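Local coordinates for protein cyclopropane mycolic acid synthase MmaA2 (Mycobacterium tuberculosis, PDB 1TPY) that converts a double bond at the distal position of alpha mycolic acids into a cis cyclopropane ring, using a methylene group from S-adenosyl-L-methionine, at residues L238-L243 against Y265-A270; T30-C35 against E47-K52. All coordinates share one frame; numbering follows the deposited sequence.

Contact 1. Residues L238-L243 against Y265-A270; sequences LWAEAL and YLTGCA. With 16A (cetyl-trimethyl-ammonium), chain D.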
ATOM      1  N   LEU A 238      -7.209  15.091   1.229  1.00 23.62           N
ATOM      2  CA  LEU A 238      -8.398  14.748   0.464  1.00 24.40           C
ATOM      3  C   LEU A 238      -9.218  13.654   1.151  1.00 23.44           C
ATOM      4  O   LEU A 238     -10.448  13.738   1.202  1.00 23.84           O
ATOM      5  CB  LEU A 238      -7.997  14.338  -0.958  1.00 22.74           C
ATOM      6  CG  LEU A 238      -7.487  15.518  -1.795  1.00 24.46           C
ATOM      7  CD1 LEU A 238      -6.763  15.015  -3.016  1.00 24.97           C
ATOM      8  CD2 LEU A 238      -8.654  16.413  -2.201  1.00 25.32           C
ATOM      9  N   TRP A 239      -8.543  12.641   1.691  1.00 22.68           N
ATOM     10  CA  TRP A 239      -9.245  11.568   2.388  1.00 22.46           C
ATOM     11  C   TRP A 239      -9.899  12.142   3.637  1.00 21.63           C
ATOM     12  O   TRP A 239     -11.057  11.870   3.922  1.00 23.25           O
ATOM     13  CB  TRP A 239      -8.287  10.448   2.808  1.00 20.09           C
ATOM     14  CG  TRP A 239      -7.821   9.565   1.703  1.00 19.70           C
ATOM     15  CD1 TRP A 239      -8.407   9.390   0.473  1.00 18.77           C
ATOM     16  CD2 TRP A 239      -6.698   8.684   1.740  1.00 17.66           C
ATOM     17  NE1 TRP A 239      -7.711   8.453  -0.252  1.00 16.43           N
ATOM     18  CE2 TRP A 239      -6.657   8.004   0.502  1.00 17.52           C
ATOM     19  CE3 TRP A 239      -5.718   8.399   2.704  1.00 16.82           C
ATOM     20  CZ2 TRP A 239      -5.673   7.059   0.200  1.00 17.93           C
ATOM     21  CZ3 TRP A 239      -4.740   7.463   2.406  1.00 18.51           C
ATOM     22  CH2 TRP A 239      -4.725   6.801   1.161  1.00 17.35           C
ATOM     23  N   ALA A 240      -9.142  12.940   4.381  1.00 22.87           N
ATOM     24  CA  ALA A 240      -9.654  13.549   5.599  1.00 22.02           C
ATOM     25  C   ALA A 240     -10.897  14.388   5.302  1.00 23.04           C
ATOM     26  O   ALA A 240     -11.918  14.263   5.974  1.00 21.66           O
ATOM     27  CB  ALA A 240      -8.578  14.423   6.229  1.00 23.49           C
ATOM     28  N   GLU A 241     -10.793  15.243   4.292  1.00 23.10           N
ATOM     29  CA  GLU A 241     -11.887  16.119   3.893  1.00 25.04           C
ATOM     30  C   GLU A 241     -13.135  15.345   3.482  1.00 25.39           C
ATOM     31  O   GLU A 241     -14.251  15.708   3.857  1.00 26.52           O
ATOM     32  CB  GLU A 241     -11.426  17.017   2.745  1.00 25.46           C
ATOM     33  CG  GLU A 241     -12.512  17.875   2.123  1.00 29.01           C
ATOM     34  CD  GLU A 241     -11.948  18.863   1.108  1.00 31.43           C
ATOM     35  OE1 GLU A 241     -11.232  18.429   0.178  1.00 33.58           O
ATOM     36  OE2 GLU A 241     -12.219  20.074   1.241  1.00 32.34           O
ATOM     37  N   ALA A 242     -12.951  14.279   2.710  1.00 24.30           N
ATOM     38  CA  ALA A 242     -14.089  13.483   2.271  1.00 23.71           C
ATOM     39  C   ALA A 242     -14.785  12.877   3.480  1.00 25.05           C
ATOM     40  O   ALA A 242     -16.012  12.947   3.599  1.00 24.59           O
ATOM     41  CB  ALA A 242     -13.635  12.389   1.321  1.00 21.80           C
ATOM     42  N   LEU A 243     -14.005  12.279   4.378  1.00 23.61           N
ATOM     43  CA  LEU A 243     -14.587  11.671   5.570  1.00 24.39           C
ATOM     44  C   LEU A 243     -15.353  12.730   6.346  1.00 23.99           C
ATOM     45  O   LEU A 243     -16.487  12.507   6.763  1.00 22.54           O
ATOM     46  CB  LEU A 243     -13.503  11.066   6.466  1.00 23.74           C
ATOM     47  CG  LEU A 243     -13.988  10.457   7.788  1.00 25.30           C
ATOM     48  CD1 LEU A 243     -15.116   9.447   7.533  1.00 24.72           C
ATOM     49  CD2 LEU A 243     -12.821   9.781   8.485  1.00 22.73           C
ATOM     50  N   TYR A 265      -6.399  10.223  12.749  1.00 22.97           N
ATOM     51  CA  TYR A 265      -5.360   9.494  12.035  1.00 22.84           C
ATOM     52  C   TYR A 265      -5.048  10.133  10.684  1.00 23.46           C
ATOM     53  O   TYR A 265      -3.885  10.361  10.360  1.00 23.76           O
ATOM     54  CB  TYR A 265      -5.768   8.017  11.884  1.00 21.34           C
ATOM     55  CG  TYR A 265      -5.566   7.369  10.522  1.00 21.20           C
ATOM     56  CD1 TYR A 265      -4.334   7.411   9.865  1.00 21.02           C
ATOM     57  CD2 TYR A 265      -6.609   6.662   9.917  1.00 22.02           C
ATOM     58  CE1 TYR A 265      -4.145   6.766   8.641  1.00 19.94           C
ATOM     59  CE2 TYR A 265      -6.431   6.010   8.693  1.00 21.23           C
ATOM     60  CZ  TYR A 265      -5.198   6.068   8.063  1.00 21.89           C
ATOM     61  OH  TYR A 265      -5.034   5.435   6.855  1.00 21.61           O
ATOM     62  N   LEU A 266      -6.077  10.448   9.908  1.00 23.76           N
ATOM     63  CA  LEU A 266      -5.847  11.039   8.595  1.00 25.46           C
ATOM     64  C   LEU A 266      -5.145  12.396   8.656  1.00 24.90           C
ATOM     65  O   LEU A 266      -4.158  12.613   7.958  1.00 26.34           O
ATOM     66  CB  LEU A 266      -7.170  11.164   7.828  1.00 22.91           C
ATOM     67  CG  LEU A 266      -7.913   9.857   7.519  1.00 22.35           C
ATOM     68  CD1 LEU A 266      -9.218  10.194   6.815  1.00 20.92           C
ATOM     69  CD2 LEU A 266      -7.061   8.933   6.646  1.00 21.68           C
ATOM     70  N   THR A 267      -5.649  13.307   9.485  1.00 24.72           N
ATOM     71  CA  THR A 267      -5.046  14.632   9.598  1.00 25.22           C
ATOM     72  C   THR A 267      -3.671  14.560  10.249  1.00 25.78           C
ATOM     73  O   THR A 267      -2.770  15.308   9.881  1.00 24.92           O
ATOM     74  CB  THR A 267      -5.941  15.602  10.407  1.00 25.54           C
ATOM     75  OG1 THR A 267      -6.248  15.026  11.681  1.00 28.16           O
ATOM     76  CG2 THR A 267      -7.237  15.876   9.662  1.00 23.98           C
ATOM     77  N   GLY A 268      -3.507  13.659  11.214  1.00 24.96           N
ATOM     78  CA  GLY A 268      -2.221  13.527  11.869  1.00 25.82           C
ATOM     79  C   GLY A 268      -1.131  13.118  10.888  1.00 27.73           C
ATOM     80  O   GLY A 268      -0.053  13.721  10.853  1.00 28.52           O
ATOM     81  N   CYS A 269      -1.412  12.096  10.082  1.00 25.58           N
ATOM     82  CA  CYS A 269      -0.446  11.616   9.103  1.00 24.75           C
ATOM     83  C   CYS A 269      -0.132  12.677   8.059  1.00 24.56           C
ATOM     84  O   CYS A 269       1.004  12.778   7.593  1.00 24.55           O
ATOM     85  CB  CYS A 269      -0.960  10.347   8.423  1.00 23.48           C
ATOM     86  SG  CYS A 269      -1.073   8.935   9.541  1.00 26.23           S
ATOM     87  N   ALA A 270      -1.139  13.463   7.688  1.00 22.96           N
ATOM     88  CA  ALA A 270      -0.939  14.530   6.714  1.00 23.84           C
ATOM     89  C   ALA A 270       0.143  15.479   7.235  1.00 23.77           C
ATOM     90  O   ALA A 270       0.936  16.014   6.462  1.00 26.11           O
ATOM     91  CB  ALA A 270      -2.246  15.294   6.482  1.00 23.01           C
TER
HETATM   92  C1  16A D1901      -1.987   6.909   5.189  1.00 28.91           C
HETATM   93  C2  16A D1901      -1.207   6.142   6.256  1.00 29.99           C
HETATM   94  C3  16A D1901       0.010   6.959   6.720  1.00 30.46           C
HETATM   95  C4  16A D1901       0.862   6.310   7.802  1.00 29.63           C
HETATM   96  C5  16A D1901       2.030   7.245   8.156  1.00 28.27           C
HETATM   97  C6  16A D1901       2.989   6.729   9.240  1.00 27.62           C
HETATM   98  C7  16A D1901       2.446   6.518  10.676  1.00 26.89           C
HETATM   99  C8  16A D1901       3.238   5.582  11.621  1.00 27.69           C
HETATM  100  C9  16A D1901       3.610   4.180  11.082  1.00 27.18           C
HETATM  101  C10 16A D1901       2.434   3.228  10.758  1.00 26.67           C
HETATM  102  C11 16A D1901       2.755   2.047   9.807  1.00 28.97           C
HETATM  103  C12 16A D1901       1.534   1.383   9.152  1.00 31.66           C
HETATM  104  C13 16A D1901       1.336   1.842   7.703  1.00 33.07           C
HETATM  105  C14 16A D1901       0.066   1.248   7.098  1.00 35.34           C
HETATM  106  C15 16A D1901      -0.182   1.973   5.764  1.00 36.54           C
HETATM  107  C16 16A D1901      -1.541   1.500   5.209  1.00 37.00           C
HETATM  108  N1  16A D1901      -2.229   1.974   3.931  1.00 37.05           N
HETATM  109  C17 16A D1901      -3.442   1.608   3.488  1.00 37.68           C
HETATM  110  C18 16A D1901      -2.284   3.485   3.883  1.00 36.84           C
HETATM  111  C19 16A D1901      -1.363   1.590   2.752  1.00 36.17           C
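Tyr265 OH is hydrogen-bonded to Tyr33 OH, which holds the hydroxyl end of a ring whose face takes Leu266 CD2; Leu266 in turn meets Ala240 of the facing helix. Between 238-243 and 265-270 themselves the contact is apolar, the Leu266 methyls resting on the backbone of Trp239 and Ala240 and beside the indole. The two segments run nearly antiparallel, at 156° between their N-to-C directions, with axes 8.8 Å apart at closest approach. Such a close approach fits the small residue at the centre: Ala240 lets Leu266 CD1 come to 3.6 Å from Ala240 CA. Leu266 CB lies 3.9 Å from Ala240 CB, so the same alanine is met by both the base and one branch of the leucine. With CG anti to the carbonyl carbon (chi1 -62°) and CD1 extended from it (chi2 178°), Leu266 sends CD1 between the helices, where Leu243 CD2 meets it at 4.0 Å and the two side chains cross at about a right angle. The other branch serves different neighbours: Leu266 CD2 lies 3.6 Å above the plane of the Tyr265 ring, offset toward its rim, and approaches the Trp239 ring obliquely. At the exposed rim, Thr267 CG2 touches Ala240 CB at 4.0 Å, while its OG1 is hydrogen-bonded to Met263 O.

Past Leu266 the two helices line the pocket of cetyl-trimethyl-ammonium. Trp239 and Tyr265 both turn ring edges to the end of its alkyl chain, at C1 and C2 respectively, and SG of Cys269, probably an active-site residue, lies 3.6 Å from C3. Where they meet, helices 229-245 and 256-275 run nearly antiparallel; helix 186-199 packs against Tyr265 and Cys269, and Phe26 and Leu27 of a loop meet Leu243 and Trp239.

Contact 2. Residues T30-C35 against E47-K52; sequences TQTYSC and EAQIAK. With SAH (S-adenosyl-L-homocysteine), chain C; 16A (cetyl-trimethyl-ammonium), chain D; CO3 (carbonate ion), chain B.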
ATOM      1  N   THR A  30     -12.223   4.121  -6.792  1.00 23.14           N
ATOM      2  CA  THR A  30     -11.522   2.853  -7.011  1.00 22.87           C
ATOM      3  C   THR A  30     -11.119   2.201  -5.693  1.00 24.30           C
ATOM      4  O   THR A  30     -10.568   1.102  -5.679  1.00 22.67           O
ATOM      5  CB  THR A  30     -10.222   3.039  -7.813  1.00 22.35           C
ATOM      6  OG1 THR A  30      -9.241   3.662  -6.975  1.00 19.04           O
ATOM      7  CG2 THR A  30     -10.458   3.899  -9.042  1.00 18.71           C
ATOM      8  N   GLN A  31     -11.372   2.894  -4.590  1.00 25.26           N
ATOM      9  CA  GLN A  31     -11.034   2.384  -3.269  1.00 24.35           C
ATOM     10  C   GLN A  31      -9.535   2.111  -3.127  1.00 24.56           C
ATOM     11  O   GLN A  31      -9.119   1.192  -2.416  1.00 23.42           O
ATOM     12  CB  GLN A  31     -11.830   1.105  -2.969  1.00 24.90           C
ATOM     13  CG  GLN A  31     -13.329   1.215  -3.218  1.00 23.78           C
ATOM     14  CD  GLN A  31     -13.974   2.374  -2.475  1.00 27.38           C
ATOM     15  OE1 GLN A  31     -13.824   2.514  -1.259  1.00 26.25           O
ATOM     16  NE2 GLN A  31     -14.708   3.209  -3.209  1.00 27.30           N
ATOM     17  N   THR A  32      -8.722   2.901  -3.822  1.00 23.85           N
ATOM     18  CA  THR A  32      -7.279   2.757  -3.712  1.00 22.14           C
ATOM     19  C   THR A  32      -6.977   3.344  -2.339  1.00 21.69           C
ATOM     20  O   THR A  32      -7.544   4.362  -1.953  1.00 21.28           O
ATOM     21  CB  THR A  32      -6.541   3.546  -4.810  1.00 21.74           C
ATOM     22  OG1 THR A  32      -6.879   3.002  -6.092  1.00 22.06           O
ATOM     23  CG2 THR A  32      -5.042   3.446  -4.609  1.00 20.62           C
ATOM     24  N   TYR A  33      -6.099   2.690  -1.595  1.00 22.02           N
ATOM     25  CA  TYR A  33      -5.791   3.128  -0.247  1.00 20.94           C
ATOM     26  C   TYR A  33      -4.283   3.219  -0.087  1.00 21.33           C
ATOM     27  O   TYR A  33      -3.667   2.413   0.605  1.00 20.96           O
ATOM     28  CB  TYR A  33      -6.391   2.115   0.729  1.00 19.66           C
ATOM     29  CG  TYR A  33      -6.572   2.593   2.152  1.00 19.18           C
ATOM     30  CD1 TYR A  33      -7.051   1.723   3.126  1.00 16.67           C
ATOM     31  CD2 TYR A  33      -6.270   3.903   2.526  1.00 20.34           C
ATOM     32  CE1 TYR A  33      -7.227   2.133   4.435  1.00 19.22           C
ATOM     33  CE2 TYR A  33      -6.444   4.331   3.844  1.00 20.94           C
ATOM     34  CZ  TYR A  33      -6.925   3.431   4.792  1.00 21.04           C
ATOM     35  OH  TYR A  33      -7.116   3.818   6.096  1.00 22.61           O
ATOM     36  N   SER A  34      -3.703   4.219  -0.743  1.00 19.62           N
ATOM     37  CA  SER A  34      -2.268   4.451  -0.729  1.00 19.65           C
ATOM     38  C   SER A  34      -1.996   5.805  -1.386  1.00 19.31           C
ATOM     39  O   SER A  34      -2.865   6.369  -2.042  1.00 15.63           O
ATOM     40  CB  SER A  34      -1.555   3.331  -1.497  1.00 19.99           C
ATOM     41  OG  SER A  34      -2.164   3.116  -2.765  1.00 22.73           O
ATOM     42  N   CYS A  35      -0.784   6.320  -1.219  1.00 19.69           N
ATOM     43  CA  CYS A  35      -0.435   7.620  -1.779  1.00 20.76           C
ATOM     44  C   CYS A  35      -0.701   7.795  -3.279  1.00 21.62           C
ATOM     45  O   CYS A  35      -0.224   7.017  -4.109  1.00 19.93           O
ATOM     46  CB  CYS A  35       1.031   7.933  -1.498  1.00 21.69           C
ATOM     47  SG  CYS A  35       1.521   9.586  -2.068  1.00 21.37           S
ATOM     48  N   GLU A  47      -8.149  10.429 -10.421  1.00 23.75           N
ATOM     49  CA  GLU A  47      -7.219  10.508 -11.535  1.00 23.97           C
ATOM     50  C   GLU A  47      -5.793  10.361 -11.034  1.00 23.05           C
ATOM     51  O   GLU A  47      -4.957   9.773 -11.710  1.00 23.36           O
ATOM     52  CB  GLU A  47      -7.383  11.833 -12.280  1.00 27.10           C
ATOM     53  CG  GLU A  47      -8.787  12.049 -12.803  1.00 28.06           C
ATOM     54  CD  GLU A  47      -8.925  13.338 -13.573  1.00 30.73           C
ATOM     55  OE1 GLU A  47      -8.442  14.379 -13.072  1.00 31.87           O
ATOM     56  OE2 GLU A  47      -9.525  13.307 -14.672  1.00 31.09           O
ATOM     57  N   ALA A  48      -5.520  10.886  -9.842  1.00 21.04           N
ATOM     58  CA  ALA A  48      -4.179  10.794  -9.267  1.00 21.13           C
ATOM     59  C   ALA A  48      -3.884   9.374  -8.791  1.00 20.15           C
ATOM     60  O   ALA A  48      -2.741   8.931  -8.820  1.00 20.73           O
ATOM     61  CB  ALA A  48      -4.029  11.781  -8.104  1.00 19.69           C
ATOM     62  N   GLN A  49      -4.912   8.660  -8.342  1.00 19.86           N
ATOM     63  CA  GLN A  49      -4.713   7.288  -7.888  1.00 20.36           C
ATOM     64  C   GLN A  49      -4.410   6.408  -9.096  1.00 21.12           C
ATOM     65  O   GLN A  49      -3.535   5.552  -9.043  1.00 18.55           O
ATOM     66  CB  GLN A  49      -5.948   6.780  -7.144  1.00 17.80           C
ATOM     67  CG  GLN A  49      -6.131   7.422  -5.771  1.00 19.21           C
ATOM     68  CD  GLN A  49      -5.016   7.059  -4.790  1.00 19.81           C
ATOM     69  OE1 GLN A  49      -3.941   6.604  -5.185  1.00 20.12           O
ATOM     70  NE2 GLN A  49      -5.269   7.272  -3.508  1.00 19.83           N
ATOM     71  N   ILE A  50      -5.141   6.625 -10.186  1.00 23.33           N
ATOM     72  CA  ILE A  50      -4.919   5.871 -11.413  1.00 24.54           C
ATOM     73  C   ILE A  50      -3.514   6.188 -11.912  1.00 24.13           C
ATOM     74  O   ILE A  50      -2.808   5.310 -12.419  1.00 25.17           O
ATOM     75  CB  ILE A  50      -5.935   6.264 -12.507  1.00 24.81           C
ATOM     76  CG1 ILE A  50      -7.344   5.869 -12.072  1.00 24.61           C
ATOM     77  CG2 ILE A  50      -5.561   5.602 -13.825  1.00 25.19           C
ATOM     78  CD1 ILE A  50      -7.527   4.372 -11.873  1.00 26.51           C
ATOM     79  N   ALA A  51      -3.104   7.446 -11.761  1.00 23.23           N
ATOM     80  CA  ALA A  51      -1.768   7.852 -12.187  1.00 22.66           C
ATOM     81  C   ALA A  51      -0.717   7.083 -11.387  1.00 22.15           C
ATOM     82  O   ALA A  51       0.256   6.571 -11.949  1.00 22.55           O
ATOM     83  CB  ALA A  51      -1.585   9.350 -11.993  1.00 23.03           C
ATOM     84  N   LYS A  52      -0.906   7.003 -10.072  1.00 21.82           N
ATOM     85  CA  LYS A  52       0.043   6.275  -9.227  1.00 21.85           C
ATOM     86  C   LYS A  52       0.095   4.803  -9.650  1.00 21.96           C
ATOM     87  O   LYS A  52       1.165   4.200  -9.687  1.00 24.36           O
ATOM     88  CB  LYS A  52      -0.358   6.398  -7.748  1.00 19.82           C
ATOM     89  CG  LYS A  52       0.420   5.497  -6.790  1.00 20.64           C
ATOM     90  CD  LYS A  52      -0.194   4.099  -6.692  1.00 20.03           C
ATOM     91  CE  LYS A  52      -1.638   4.153  -6.179  1.00 20.46           C
ATOM     92  NZ  LYS A  52      -1.768   4.815  -4.839  1.00 17.61           N
TER
HETATM   93  N   SAH C1900      -2.269  -2.199  -2.497  1.00 15.42           N
HETATM   94  CA  SAH C1900      -3.587  -1.625  -2.223  1.00 19.65           C
HETATM   95  CB  SAH C1900      -3.995  -1.804  -0.738  1.00 17.13           C
HETATM   96  CG  SAH C1900      -3.059  -1.247   0.335  1.00 18.06           C
HETATM   97  SD  SAH C1900      -3.668  -1.513   2.022  1.00 24.06           S
HETATM   98  C   SAH C1900      -3.623  -0.142  -2.592  1.00 19.58           C
HETATM   99  O   SAH C1900      -2.552   0.415  -2.894  1.00 20.69           O
HETATM  100  OXT SAH C1900      -4.717   0.453  -2.562  1.00 23.01           O
HETATM  101  C5' SAH C1900      -2.518  -2.764   2.652  1.00 22.87           C
HETATM  102  C4' SAH C1900      -2.758  -4.117   1.964  1.00 23.44           C
HETATM  103  O4' SAH C1900      -1.667  -5.049   2.157  1.00 25.51           O
HETATM  104  C3' SAH C1900      -4.016  -4.832   2.452  1.00 24.00           C
HETATM  105  O3' SAH C1900      -4.705  -5.391   1.319  1.00 22.97           O
HETATM  106  C2' SAH C1900      -3.484  -5.898   3.365  1.00 24.91           C
HETATM  107  O2' SAH C1900      -4.418  -6.981   3.518  1.00 21.62           O
HETATM  108  C1' SAH C1900      -2.221  -6.274   2.661  1.00 24.29           C
HETATM  109  N9  SAH C1900      -1.207  -7.019   3.516  1.00 24.45           N
HETATM  110  C8  SAH C1900      -0.639  -6.716   4.712  1.00 22.76           C
HETATM  111  N7  SAH C1900       0.211  -7.571   5.185  1.00 24.00           N
HETATM  112  C5  SAH C1900       0.214  -8.559   4.195  1.00 23.44           C
HETATM  113  C6  SAH C1900       0.906  -9.791   4.042  1.00 22.51           C
HETATM  114  N6  SAH C1900       1.772 -10.247   4.944  1.00 23.08           N
HETATM  115  N1  SAH C1900       0.662 -10.533   2.910  1.00 24.24           N
HETATM  116  C2  SAH C1900      -0.218 -10.079   1.987  1.00 24.75           C
HETATM  117  N3  SAH C1900      -0.928  -8.940   2.022  1.00 23.42           N
HETATM  118  C4  SAH C1900      -0.656  -8.222   3.170  1.00 23.47           C
HETATM  119  C1  16A D1901      -1.987   6.909   5.189  1.00 28.91           C
HETATM  120  C2  16A D1901      -1.207   6.142   6.256  1.00 29.99           C
HETATM  121  C3  16A D1901       0.010   6.959   6.720  1.00 30.46           C
HETATM  122  C4  16A D1901       0.862   6.310   7.802  1.00 29.63           C
HETATM  123  C5  16A D1901       2.030   7.245   8.156  1.00 28.27           C
HETATM  124  C6  16A D1901       2.989   6.729   9.240  1.00 27.62           C
HETATM  125  C7  16A D1901       2.446   6.518  10.676  1.00 26.89           C
HETATM  126  C8  16A D1901       3.238   5.582  11.621  1.00 27.69           C
HETATM  127  C9  16A D1901       3.610   4.180  11.082  1.00 27.18           C
HETATM  128  C10 16A D1901       2.434   3.228  10.758  1.00 26.67           C
HETATM  129  C11 16A D1901       2.755   2.047   9.807  1.00 28.97           C
HETATM  130  C12 16A D1901       1.534   1.383   9.152  1.00 31.66           C
HETATM  131  C13 16A D1901       1.336   1.842   7.703  1.00 33.07           C
HETATM  132  C14 16A D1901       0.066   1.248   7.098  1.00 35.34           C
HETATM  133  C15 16A D1901      -0.182   1.973   5.764  1.00 36.54           C
HETATM  134  C16 16A D1901      -1.541   1.500   5.209  1.00 37.00           C
HETATM  135  N1  16A D1901      -2.229   1.974   3.931  1.00 37.05           N
HETATM  136  C17 16A D1901      -3.442   1.608   3.488  1.00 37.68           C
HETATM  137  C18 16A D1901      -2.284   3.485   3.883  1.00 36.84           C
HETATM  138  C19 16A D1901      -1.363   1.590   2.752  1.00 36.17           C
HETATM  139  C   CO3 B 902       1.612   3.783   0.945  1.00 25.75           C
HETATM  140  O1  CO3 B 902       1.296   4.772  -0.126  1.00 23.36           O
HETATM  141  O2  CO3 B 902       0.854   3.728   2.060  1.00 32.07           O
HETATM  142  O3  CO3 B 902       2.667   2.943   0.802  1.00 31.85           O
HETATM  143  O   HOH W   1      -8.116   6.891  -2.681  1.00 18.95           O
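The wall of the S-adenosyl-L-methionine site, here holding S-adenosyl-L-homocysteine, is partly loop 30-35, which helix 45-57 backs through Gln49 and Lys52. Lys52 NZ is gripped by three oxygens: it donates to Ser34 OG at 2.7 Å, to Cys35 O at 2.8 Å from above the carbonyl plane (63° out), and to Gln49 OE1 at 2.8 Å within its own helix. This last bond fixes the amide's rotation, leaving Gln49 NE2 to donate to Ser34 O at 3.0 Å, nearly straight (159°) and in the amide plane. NE2 also donates to a water bound to Thr32 O. A chi1 of 170° sets Lys52 CG beside Cys35 O, and the bends beyond bring NZ back to that oxygen and Ser34 OG. The Thr32 and Gln49 side chains slide past each other in opposite directions, Thr32 CG2 3.4 Å from Gln49 OE1.

Ser34 OG, so held, donates to O of S-adenosyl-L-homocysteine at 2.7 Å; Tyr33 N donates to OXT at 2.8 Å. Lys52 is thus second-shell, its charge probably helping balance the carboxylate. Strand 132-136 reaches Ser34 and Lys52 through Ile136, helix 77-86 meets Thr30 and Thr32 through Ala77, and helix 229-245 covers Gln49 and Cys35.

From the N terminus, contact 2 comes first, closing a loop of 11 intervening residues that brings helix 45-57 back onto segment 30-35. Contact 1 opens much later, and its 21 intervening residues, mostly helical, turn helix 256-275 back beside helix 229-245. The two are in series, neither nested nor crossed, with centres 15 Å apart. They nevertheless meet: Tyr265 OH and Tyr33 OH lie 2.7 Å apart, a probable hydrogen bond, and Trp239 CH2 packs 3.4 Å from Ser34 N. Both touch cetyl-trimethyl-ammonium, so the helical pair 229-245/256-275 is joined to the cofactor-binding loop across one shared pocket.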